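Local coordinates for guanosine 5'-monophosphate Reductase (Trypanosoma brucei brucei, PDB 6LK4), which probably catalyses the NADPH-dependent deamination of GMP to IMP and is regulated allosterically through its CBS domain, which binds GTP, at residues A[103-108]-A[157-162]; A[129-134]-A[201-206]; A[191-196]-A[206-211]. All coordinates share one frame; numbering follows the deposited sequence.

Interaction 1 (A[103-108]-A[157-162]); sequences RIILPH and TTVESL. With GTP (guanosine-5'-triphosphate), chain B.
In the first CBS motif, the turn that follows strand 104-105 meets the short helical segment at 159-162, with I105, P107 and H108 lying against V159 and E160. One backbone hydrogen bond ties the two: E160 N donates to P107 O over 2.8 Å along a bent path, reaching the carbonyl in its plane and on a lone pair. The same approach brings the flanks of the two residues together, P107 CB lying 3.9 Å from E160 CB.

Deeper in, V159 spreads both its methyls against I105. Its CG2 touches I105 CD1 at 3.7 Å and its CG1 faces I105 CG2 at 4.0 Å; the extended isoleucine chain carries CD1 outward to make the first of these contacts. Both residues also pack on V132 of strand 130-133 and A114 of helix 111-118, which makes this pair the buried part of the contact.

The outer part is polar and exposed. E160 has CG anti to its backbone N (chi1 -177°) and an extended chain, which runs alongside H108 in the same direction. E160 OE2 thereby comes within 3.2 Å of H108 CE1, with the carboxylate and imidazole planes turned 66° apart, an oblique approach in which the negative charge may favour a protonated ring.

At the far end of 103-108, R103 N makes a nearly straight bond (167°) of 2.9 Å to O6 of the GTP base, while its side chain, bent at chi2 and chi3, goes to W120 in a cation-pi contact. A short strand flanked by a residue that offers the base its backbone N-H and by a turn anchored to the rest of the motif is in keeping with the nucleotide-binding CBS fold.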
loop_
_atom_site.group_PDB
_atom_site.type_symbol
_atom_site.label_atom_id
_atom_site.label_comp_id
_atom_site.label_asym_id
_atom_site.label_seq_id
_atom_site.Cartn_x
_atom_site.Cartn_y
_atom_site.Cartn_z
ATOM N N ARG A 103 -19.918 55.176 5.765
ATOM C CA ARG A 103 -21.276 54.651 5.894
ATOM C C ARG A 103 -22.076 55.473 6.892
ATOM O O ARG A 103 -21.583 55.813 7.973
ATOM C CB ARG A 103 -21.254 53.191 6.320
ATOM C CG ARG A 103 -20.428 52.300 5.410
ATOM C CD ARG A 103 -20.860 52.427 3.959
ATOM N NE ARG A 103 -22.092 51.683 3.722
ATOM C CZ ARG A 103 -22.761 51.662 2.575
ATOM N NH1 ARG A 103 -22.329 52.340 1.521
ATOM N NH2 ARG A 103 -23.869 50.953 2.491
ATOM N N ILE A 104 -23.315 55.795 6.515
ATOM C CA ILE A 104 -24.204 56.628 7.314
ATOM C C ILE A 104 -25.466 55.834 7.676
ATOM O O ILE A 104 -25.658 54.697 7.261
ATOM C CB ILE A 104 -24.566 57.936 6.593
ATOM C CG1 ILE A 104 -25.304 57.618 5.295
ATOM C CG2 ILE A 104 -23.318 58.736 6.297
ATOM C CD1 ILE A 104 -25.823 58.832 4.592
ATOM N N ILE A 105 -26.323 56.457 8.483
ATOM C CA ILE A 105 -27.614 55.879 8.848
ATOM C C ILE A 105 -28.498 57.014 9.341
ATOM O O ILE A 105 -28.013 58.090 9.701
ATOM C CB ILE A 105 -27.464 54.764 9.918
ATOM C CG1 ILE A 105 -28.701 53.859 9.922
ATOM C CG2 ILE A 105 -27.176 55.362 11.306
ATOM C CD1 ILE A 105 -28.630 52.738 10.904
ATOM N N LEU A 106 -29.782 56.780 9.368
ATOM C CA LEU A 106 -30.653 57.892 9.732
ATOM C C LEU A 106 -31.215 57.718 11.136
ATOM O O LEU A 106 -31.399 56.591 11.600
ATOM C CB LEU A 106 -31.796 58.011 8.732
ATOM C CG LEU A 106 -31.217 58.240 7.349
ATOM C CD1 LEU A 106 -32.306 58.058 6.297
ATOM C CD2 LEU A 106 -30.547 59.617 7.297
ATOM N N PRO A 107 -31.511 58.819 11.828
ATOM C CA PRO A 107 -31.819 58.717 13.268
ATOM C C PRO A 107 -33.060 57.905 13.602
ATOM O O PRO A 107 -33.124 57.326 14.697
ATOM C CB PRO A 107 -31.965 60.184 13.701
ATOM C CG PRO A 107 -32.156 60.962 12.447
ATOM C CD PRO A 107 -31.426 60.216 11.376
ATOM N N HIS A 108 -34.042 57.828 12.702
ATOM C CA HIS A 108 -35.251 57.050 12.949
ATOM C C HIS A 108 -35.174 55.630 12.400
ATOM O O HIS A 108 -36.210 54.978 12.264
ATOM C CB HIS A 108 -36.473 57.765 12.374
ATOM C CG HIS A 108 -36.766 59.072 13.041
ATOM N ND1 HIS A 108 -36.851 59.204 14.412
ATOM C CD2 HIS A 108 -36.957 60.310 12.529
ATOM C CE1 HIS A 108 -37.095 60.467 14.715
ATOM N NE2 HIS A 108 -37.163 61.158 13.591
ATOM N N THR A 157 -35.363 49.395 18.515
ATOM C CA THR A 157 -35.085 50.679 19.148
ATOM C C THR A 157 -34.502 51.662 18.142
ATOM O O THR A 157 -33.754 51.282 17.233
ATOM C CB THR A 157 -34.112 50.516 20.315
ATOM O OG1 THR A 157 -34.418 49.321 21.047
ATOM C CG2 THR A 157 -34.212 51.699 21.244
ATOM N N THR A 158 -34.823 52.927 18.290
ATOM C CA THR A 158 -34.327 53.899 17.355
ATOM C C THR A 158 -32.865 54.184 17.461
ATOM O O THR A 158 -32.336 54.270 18.542
ATOM C CB THR A 158 -34.982 55.245 17.596
ATOM O OG1 THR A 158 -34.868 55.566 18.976
ATOM C CG2 THR A 158 -36.401 55.180 17.239
ATOM N N VAL A 159 -32.226 54.361 16.318
ATOM C CA VAL A 159 -30.820 54.745 16.283
ATOM C C VAL A 159 -30.599 56.004 17.103
ATOM O O VAL A 159 -29.601 56.134 17.819
ATOM C CB VAL A 159 -30.382 54.934 14.822
ATOM C CG1 VAL A 159 -29.241 55.922 14.711
ATOM C CG2 VAL A 159 -29.988 53.609 14.215
ATOM N N GLU A 160 -31.550 56.936 17.032
ATOM C CA GLU A 160 -31.452 58.196 17.762
ATOM C C GLU A 160 -31.447 57.987 19.271
ATOM O O GLU A 160 -30.788 58.734 20.000
ATOM C CB GLU A 160 -32.614 59.081 17.333
ATOM C CG GLU A 160 -32.654 60.453 17.920
ATOM C CD GLU A 160 -33.820 61.252 17.365
ATOM O OE1 GLU A 160 -33.764 62.500 17.434
ATOM O OE2 GLU A 160 -34.784 60.627 16.853
ATOM N N SER A 161 -32.177 56.987 19.759
ATOM C CA SER A 161 -32.175 56.665 21.181
ATOM C C SER A 161 -30.824 56.171 21.663
ATOM O O SER A 161 -30.524 56.278 22.860
ATOM C CB SER A 161 -33.222 55.601 21.472
ATOM O OG SER A 161 -33.040 54.487 20.625
ATOM N N LEU A 162 -30.021 55.611 20.760
ATOM C CA LEU A 162 -28.844 54.863 21.147
ATOM C C LEU A 162 -27.537 55.560 20.824
ATOM O O LEU A 162 -26.525 55.266 21.467
ATOM C CB LEU A 162 -28.863 53.497 20.454
ATOM C CG LEU A 162 -29.987 52.521 20.810
ATOM C CD1 LEU A 162 -30.181 51.487 19.709
ATOM C CD2 LEU A 162 -29.703 51.838 22.153
HETATM O O3B GTP B . -11.652 45.094 12.307
HETATM P PB GTP B . -10.951 46.539 12.382
HETATM O O1B GTP B . -9.739 46.586 11.470
HETATM O O2B GTP B . -10.561 46.864 13.813
HETATM O O3A GTP B . -12.121 47.516 11.861
HETATM P PA GTP B . -13.036 48.453 12.803
HETATM O O1A GTP B . -12.542 48.571 14.225
HETATM O O2A GTP B . -14.447 47.954 12.724
HETATM O "O5'" GTP B . -12.910 49.906 12.126
HETATM C "C5'" GTP B . -13.378 50.140 10.823
HETATM C "C4'" GTP B . -12.306 49.875 9.768
HETATM O "O4'" GTP B . -12.994 49.726 8.541
HETATM C "C3'" GTP B . -11.307 51.002 9.566
HETATM O "O3'" GTP B . -10.060 50.438 9.207
HETATM C "C2'" GTP B . -11.862 51.761 8.382
HETATM O "O2'" GTP B . -10.897 52.407 7.582
HETATM C "C1'" GTP B . -12.574 50.679 7.599
HETATM N N9 GTP B . -13.724 51.316 6.966
HETATM C C8 GTP B . -13.967 51.365 5.626
HETATM N N7 GTP B . -15.103 52.064 5.434
HETATM C C5 GTP B . -15.575 52.461 6.640
HETATM C C6 GTP B . -16.695 53.193 7.001
HETATM O O6 GTP B . -17.455 53.592 6.105
HETATM N N1 GTP B . -16.946 53.456 8.338
HETATM C C2 GTP B . -16.079 52.979 9.299
HETATM N N2 GTP B . -16.301 53.219 10.592
HETATM N N3 GTP B . -14.970 52.244 8.925
HETATM C C4 GTP B . -14.719 51.993 7.617
#

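Interaction 2 (A[129-134]-A[201-206]); sequences CLLVVN and GQLLYL. With GTP (guanosine-5'-triphosphate), chain B.
Apolar contacts carry the meeting of C129, L131 and V133 with L203 and L206, and no hydrogen bond crosses between the two segments. Strands 130-133 and 203-206 run nearly antiparallel, at 167°, but their axes stay 10.1 Å apart: they belong to different sheets, and side chains fill the space between them. L131 and L203 meet at about a right angle. L131 CD1 reaches L203 CD2 at 3.5 Å, and V133 CG1 adds a looser contact to the same methyl at 4.3 Å. L206 comes in next to them, its CD2 lying 4.2 Å from L131 CD1 and 3.7 Å from C129 SG, so one leucine branch bridges two residues of the opposing segment.

Backbone geometry explains why L203 and L206 can both face this core although three positions apart. L204 and Y205 together oppose I196 in a classic beta bulge, which shifts the usual alternation of sides. Along 129-134 the alternation is regular, and C129, L131 and V133 all point inward while L130 and V132 turn to the other face, against I105.

Polar contact is confined to the ligand end. C129 SG, set between the backbone N and the carbonyl carbon (chi1 82°), accepts a weak hydrogen bond of 3.4 Å from the amino group N2 of GTP. L206 CD2 lies 3.5 Å from the same N2, so the sulfur meets the amino group close to the plane of the base, while the leucine methyl covers it from one face. Residues 129-134 come from the first CBS motif and 201-206 from the second; a shared hydrophobic core between facing sheets, opening onto a nucleotide in the cleft, is the architecture of a tandem CBS pair, or Bateman module.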
loop_
_atom_site.group_PDB
_atom_site.type_symbol
_atom_site.label_atom_id
_atom_site.label_comp_id
_atom_site.label_asym_id
_atom_site.label_seq_id
_atom_site.Cartn_x
_atom_site.Cartn_y
_atom_site.Cartn_z
ATOM N N CYS A 129 -18.205 51.799 12.590
ATOM C CA CYS A 129 -19.230 52.666 13.137
ATOM C C CYS A 129 -20.110 53.127 11.991
ATOM O O CYS A 129 -19.760 52.992 10.822
ATOM C CB CYS A 129 -18.622 53.862 13.870
ATOM S SG CYS A 129 -18.169 55.163 12.741
ATOM N N LEU A 130 -21.259 53.665 12.341
ATOM C CA LEU A 130 -22.129 54.327 11.390
ATOM C C LEU A 130 -22.300 55.764 11.843
ATOM O O LEU A 130 -22.479 56.028 13.044
ATOM C CB LEU A 130 -23.499 53.655 11.293
ATOM C CG LEU A 130 -23.502 52.220 10.781
ATOM C CD1 LEU A 130 -24.893 51.643 10.901
ATOM C CD2 LEU A 130 -23.010 52.164 9.338
ATOM N N LEU A 131 -22.211 56.690 10.894
ATOM C CA LEU A 131 -22.435 58.089 11.207
ATOM C C LEU A 131 -23.907 58.404 10.985
ATOM O O LEU A 131 -24.461 58.113 9.922
ATOM C CB LEU A 131 -21.522 58.985 10.372
ATOM C CG LEU A 131 -20.093 58.678 10.823
ATOM C CD1 LEU A 131 -19.080 59.123 9.805
ATOM C CD2 LEU A 131 -19.810 59.284 12.196
ATOM N N VAL A 132 -24.545 58.948 12.013
ATOM C CA VAL A 132 -25.962 59.275 11.958
ATOM C C VAL A 132 -26.083 60.686 11.406
ATOM O O VAL A 132 -25.581 61.641 12.008
ATOM C CB VAL A 132 -26.618 59.155 13.344
ATOM C CG1 VAL A 132 -28.124 59.103 13.205
ATOM C CG2 VAL A 132 -26.109 57.916 14.058
ATOM N N VAL A 133 -26.720 60.816 10.246
ATOM C CA VAL A 133 -26.870 62.105 9.593
ATOM C C VAL A 133 -28.350 62.337 9.345
ATOM O O VAL A 133 -29.171 61.430 9.476
ATOM C CB VAL A 133 -26.059 62.205 8.281
ATOM C CG1 VAL A 133 -24.584 62.037 8.570
ATOM C CG2 VAL A 133 -26.532 61.170 7.287
ATOM N N ASN A 134 -28.687 63.579 8.979
ATOM C CA ASN A 134 -30.095 63.965 8.881
ATOM C C ASN A 134 -30.773 63.338 7.668
ATOM O O ASN A 134 -31.920 62.891 7.761
ATOM C CB ASN A 134 -30.238 65.489 8.859
ATOM C CG ASN A 134 -29.587 66.134 7.653
ATOM O OD1 ASN A 134 -29.024 65.461 6.786
ATOM N ND2 ASN A 134 -29.660 67.456 7.594
ATOM N N GLY A 201 -21.576 71.716 8.707
ATOM C CA GLY A 201 -21.816 70.475 9.430
ATOM C C GLY A 201 -22.118 69.266 8.571
ATOM O O GLY A 201 -22.575 68.246 9.100
ATOM N N GLN A 202 -21.884 69.341 7.260
ATOM C CA GLN A 202 -22.123 68.200 6.392
ATOM C C GLN A 202 -20.932 67.246 6.444
ATOM O O GLN A 202 -19.774 67.671 6.444
ATOM C CB GLN A 202 -22.392 68.666 4.961
ATOM C CG GLN A 202 -21.169 69.107 4.162
ATOM C CD GLN A 202 -20.784 70.563 4.396
ATOM O OE1 GLN A 202 -21.095 71.156 5.437
ATOM N NE2 GLN A 202 -20.094 71.145 3.422
ATOM N N LEU A 203 -21.223 65.948 6.516
ATOM C CA LEU A 203 -20.171 64.951 6.671
ATOM C C LEU A 203 -19.359 64.816 5.391
ATOM O O LEU A 203 -19.914 64.587 4.313
ATOM C CB LEU A 203 -20.778 63.607 7.034
ATOM C CG LEU A 203 -19.797 62.453 7.196
ATOM C CD1 LEU A 203 -18.890 62.701 8.374
ATOM C CD2 LEU A 203 -20.580 61.164 7.371
ATOM N N LEU A 204 -18.039 64.951 5.512
ATOM C CA LEU A 204 -17.131 64.776 4.380
ATOM C C LEU A 204 -16.259 63.535 4.491
ATOM O O LEU A 204 -16.156 62.770 3.539
ATOM C CB LEU A 204 -16.236 66.011 4.198
ATOM C CG LEU A 204 -16.981 67.340 4.163
ATOM C CD1 LEU A 204 -16.020 68.453 4.491
ATOM C CD2 LEU A 204 -17.668 67.573 2.811
ATOM N N TYR A 205 -15.618 63.303 5.629
ATOM C CA TYR A 205 -14.736 62.154 5.784
ATOM C C TYR A 205 -14.849 61.609 7.196
ATOM O O TYR A 205 -15.467 62.212 8.079
ATOM C CB TYR A 205 -13.257 62.494 5.520
ATOM C CG TYR A 205 -12.981 63.136 4.191
ATOM C CD1 TYR A 205 -12.763 62.365 3.060
ATOM C CD2 TYR A 205 -12.896 64.520 4.071
ATOM C CE1 TYR A 205 -12.484 62.953 1.842
ATOM C CE2 TYR A 205 -12.614 65.115 2.857
ATOM C CZ TYR A 205 -12.413 64.329 1.745
ATOM O OH TYR A 205 -12.147 64.914 0.529
ATOM N N LEU A 206 -14.201 60.461 7.402
ATOM C CA LEU A 206 -14.080 59.836 8.711
ATOM C C LEU A 206 -12.637 59.389 8.891
ATOM O O LEU A 206 -12.051 58.802 7.976
ATOM C CB LEU A 206 -15.039 58.638 8.863
ATOM C CG LEU A 206 -14.871 57.881 10.195
ATOM C CD1 LEU A 206 -15.091 58.838 11.382
ATOM C CD2 LEU A 206 -15.773 56.650 10.323
HETATM O O3B GTP B . -11.652 45.094 12.307
HETATM P PB GTP B . -10.951 46.539 12.382
HETATM O O1B GTP B . -9.739 46.586 11.470
HETATM O O2B GTP B . -10.561 46.864 13.813
HETATM O O3A GTP B . -12.121 47.516 11.861
HETATM P PA GTP B . -13.036 48.453 12.803
HETATM O O1A GTP B . -12.542 48.571 14.225
HETATM O O2A GTP B . -14.447 47.954 12.724
HETATM O "O5'" GTP B . -12.910 49.906 12.126
HETATM C "C5'" GTP B . -13.378 50.140 10.823
HETATM C "C4'" GTP B . -12.306 49.875 9.768
HETATM O "O4'" GTP B . -12.994 49.726 8.541
HETATM C "C3'" GTP B . -11.307 51.002 9.566
HETATM O "O3'" GTP B . -10.060 50.438 9.207
HETATM C "C2'" GTP B . -11.862 51.761 8.382
HETATM O "O2'" GTP B . -10.897 52.407 7.582
HETATM C "C1'" GTP B . -12.574 50.679 7.599
HETATM N N9 GTP B . -13.724 51.316 6.966
HETATM C C8 GTP B . -13.967 51.365 5.626
HETATM N N7 GTP B . -15.103 52.064 5.434
HETATM C C5 GTP B . -15.575 52.461 6.640
HETATM C C6 GTP B . -16.695 53.193 7.001
HETATM O O6 GTP B . -17.455 53.592 6.105
HETATM N N1 GTP B . -16.946 53.456 8.338
HETATM C C2 GTP B . -16.079 52.979 9.299
HETATM N N2 GTP B . -16.301 53.219 10.592
HETATM N N3 GTP B . -14.970 52.244 8.925
HETATM C C4 GTP B . -14.719 51.993 7.617
#

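Interaction 3 (A[191-196]-A[206-211]); sequences TANVPI and LVTLSD. With GTP (guanosine-5'-triphosphate), chain B.
N193 and T208 lie side by side across a non-hydrogen-bonded antiparallel pair, both pointing the same way, with N193 OD1 3.5 Å from T208 CG2. On that face L206 turns its CD1 back over the neighbouring strand, to 3.6 Å from V194 O. V194 and V207 point to the other face, against V182 of helix 179-189; I196 CD1 reaches V207 CG2 there at 4.1 Å. The backbones of V194 and V207 form a hydrogen-bonded pair, V194 N to V207 O at 2.8 Å and V207 N back to V194 O.

This is the beta hairpin of the second CBS motif, whose second strand runs straight into helix 209-216. T208 is the N-cap: its OG1, at chi1 77°, accepts from D211 N at 3.0 Å and also gives a weak bond to D211 OD2, which steadies the carboxylate. D211 then spans the GTP ribose, OD1 taking O3' at 3.0 Å and OD2 taking O2' in a very short bond. At the helix start A192 CB sits against L209 CB, 3.8 Å away, while L209 N donates to A192 O. H148 and L152 of a second subunit pack on A192 and L209 respectively.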
loop_
_atom_site.group_PDB
_atom_site.type_symbol
_atom_site.label_atom_id
_atom_site.label_comp_id
_atom_site.label_asym_id
_atom_site.label_seq_id
_atom_site.Cartn_x
_atom_site.Cartn_y
_atom_site.Cartn_z
ATOM N N THR A 191 -11.470 59.560 22.132
ATOM C CA THR A 191 -12.395 59.019 21.151
ATOM C C THR A 191 -11.670 58.120 20.152
ATOM O O THR A 191 -10.442 58.138 20.025
ATOM C CB THR A 191 -13.112 60.158 20.425
ATOM O OG1 THR A 191 -13.918 59.631 19.366
ATOM C CG2 THR A 191 -12.091 61.125 19.844
ATOM N N ALA A 192 -12.456 57.327 19.428
ATOM C CA ALA A 192 -11.918 56.420 18.430
ATOM C C ALA A 192 -12.402 56.726 17.026
ATOM O O ALA A 192 -12.024 56.012 16.089
ATOM C CB ALA A 192 -12.270 54.973 18.775
ATOM N N ASN A 193 -13.228 57.753 16.853
ATOM C CA ASN A 193 -13.667 58.185 15.536
ATOM C C ASN A 193 -13.738 59.702 15.514
ATOM O O ASN A 193 -14.363 60.303 16.388
ATOM C CB ASN A 193 -15.030 57.600 15.170
ATOM C CG ASN A 193 -14.983 56.098 14.955
ATOM O OD1 ASN A 193 -14.568 55.605 13.893
ATOM N ND2 ASN A 193 -15.430 55.357 15.961
ATOM N N VAL A 194 -13.086 60.310 14.527
ATOM C CA VAL A 194 -13.147 61.748 14.304
ATOM C C VAL A 194 -13.721 61.984 12.915
ATOM O O VAL A 194 -13.041 61.730 11.909
ATOM C CB VAL A 194 -11.767 62.409 14.437
ATOM C CG1 VAL A 194 -11.858 63.870 14.031
ATOM C CG2 VAL A 194 -11.256 62.275 15.844
ATOM N N PRO A 195 -14.956 62.452 12.809
ATOM C CA PRO A 195 -15.474 62.873 11.504
ATOM C C PRO A 195 -14.886 64.205 11.082
ATOM O O PRO A 195 -14.553 65.059 11.909
ATOM C CB PRO A 195 -16.982 63.000 11.739
ATOM C CG PRO A 195 -17.236 62.341 13.047
ATOM C CD PRO A 195 -15.989 62.479 13.848
ATOM N N ILE A 196 -14.742 64.361 9.772
ATOM C CA ILE A 196 -14.432 65.644 9.167
ATOM C C ILE A 196 -15.716 66.140 8.526
ATOM O O ILE A 196 -16.311 65.441 7.688
ATOM C CB ILE A 196 -13.295 65.549 8.135
ATOM C CG1 ILE A 196 -12.249 64.527 8.566
ATOM C CG2 ILE A 196 -12.658 66.929 7.916
ATOM C CD1 ILE A 196 -11.392 64.974 9.676
ATOM N N LEU A 206 -14.201 60.461 7.402
ATOM C CA LEU A 206 -14.080 59.836 8.711
ATOM C C LEU A 206 -12.637 59.389 8.891
ATOM O O LEU A 206 -12.051 58.802 7.976
ATOM C CB LEU A 206 -15.039 58.638 8.863
ATOM C CG LEU A 206 -14.871 57.881 10.195
ATOM C CD1 LEU A 206 -15.091 58.838 11.382
ATOM C CD2 LEU A 206 -15.773 56.650 10.323
ATOM N N VAL A 207 -12.069 59.671 10.058
ATOM C CA VAL A 207 -10.785 59.124 10.455
ATOM C C VAL A 207 -11.023 58.269 11.687
ATOM O O VAL A 207 -11.668 58.721 12.636
ATOM C CB VAL A 207 -9.757 60.233 10.722
ATOM C CG1 VAL A 207 -8.361 59.643 10.879
ATOM C CG2 VAL A 207 -9.790 61.239 9.581
ATOM N N THR A 208 -10.537 57.026 11.660
ATOM C CA THR A 208 -10.793 56.080 12.730
ATOM C C THR A 208 -9.505 55.790 13.467
ATOM O O THR A 208 -8.435 55.753 12.864
ATOM C CB THR A 208 -11.380 54.742 12.224
ATOM O OG1 THR A 208 -10.344 53.933 11.642
ATOM C CG2 THR A 208 -12.465 54.976 11.203
ATOM N N LEU A 209 -9.634 55.542 14.774
ATOM C CA LEU A 209 -8.484 55.133 15.568
ATOM C C LEU A 209 -7.867 53.861 15.003
ATOM O O LEU A 209 -6.641 53.700 14.996
ATOM C CB LEU A 209 -8.898 54.939 17.028
ATOM C CG LEU A 209 -7.787 54.347 17.897
ATOM C CD1 LEU A 209 -6.685 55.365 18.099
ATOM C CD2 LEU A 209 -8.313 53.893 19.220
ATOM N N SER A 210 -8.702 52.960 14.494
ATOM C CA SER A 210 -8.194 51.728 13.894
ATOM C C SER A 210 -7.186 52.017 12.780
ATOM O O SER A 210 -6.125 51.387 12.711
ATOM C CB SER A 210 -9.369 50.897 13.374
ATOM O OG SER A 210 -8.949 49.872 12.488
ATOM N N ASP A 211 -7.489 52.979 11.906
ATOM C CA ASP A 211 -6.547 53.306 10.841
ATOM C C ASP A 211 -5.299 54.000 11.383
ATOM O O ASP A 211 -4.179 53.677 10.976
ATOM C CB ASP A 211 -7.229 54.171 9.798
ATOM C CG ASP A 211 -8.250 53.409 8.998
ATOM O OD1 ASP A 211 -7.906 52.334 8.481
ATOM O OD2 ASP A 211 -9.399 53.881 8.875
HETATM O O3B GTP B . -11.652 45.094 12.307
HETATM P PB GTP B . -10.951 46.539 12.382
HETATM O O1B GTP B . -9.739 46.586 11.470
HETATM O O2B GTP B . -10.561 46.864 13.813
HETATM O O3A GTP B . -12.121 47.516 11.861
HETATM P PA GTP B . -13.036 48.453 12.803
HETATM O O1A GTP B . -12.542 48.571 14.225
HETATM O O2A GTP B . -14.447 47.954 12.724
HETATM O "O5'" GTP B . -12.910 49.906 12.126
HETATM C "C5'" GTP B . -13.378 50.140 10.823
HETATM C "C4'" GTP B . -12.306 49.875 9.768
HETATM O "O4'" GTP B . -12.994 49.726 8.541
HETATM C "C3'" GTP B . -11.307 51.002 9.566
HETATM O "O3'" GTP B . -10.060 50.438 9.207
HETATM C "C2'" GTP B . -11.862 51.761 8.382
HETATM O "O2'" GTP B . -10.897 52.407 7.582
HETATM C "C1'" GTP B . -12.574 50.679 7.599
HETATM N N9 GTP B . -13.724 51.316 6.966
HETATM C C8 GTP B . -13.967 51.365 5.626
HETATM N N7 GTP B . -15.103 52.064 5.434
HETATM C C5 GTP B . -15.575 52.461 6.640
HETATM C C6 GTP B . -16.695 53.193 7.001
HETATM O O6 GTP B . -17.455 53.592 6.105
HETATM N N1 GTP B . -16.946 53.456 8.338
HETATM C C2 GTP B . -16.079 52.979 9.299
HETATM N N2 GTP B . -16.301 53.219 10.592
HETATM N N3 GTP B . -14.970 52.244 8.925
HETATM C C4 GTP B . -14.719 51.993 7.617
#

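The three contacts follow one another across the CBS module, with centres 12 Å apart between interactions 1 and 2 and 11 Å between interactions 2 and 3. Interactions 1 and 2 share a sheet, where I105 N lies 2.9 Å from L131 O in a probable hydrogen bond. Interactions 2 and 3 share L206 and the strand 203-208, with L204 N 2.8 Å from I196 O. Interactions 1 and 3 do not touch, their nearest atoms being about 6 Å apart, but GTP spans them: 103-108 holds the base at O6, 129-134 meets its amino group, and 206-211 binds the ribose.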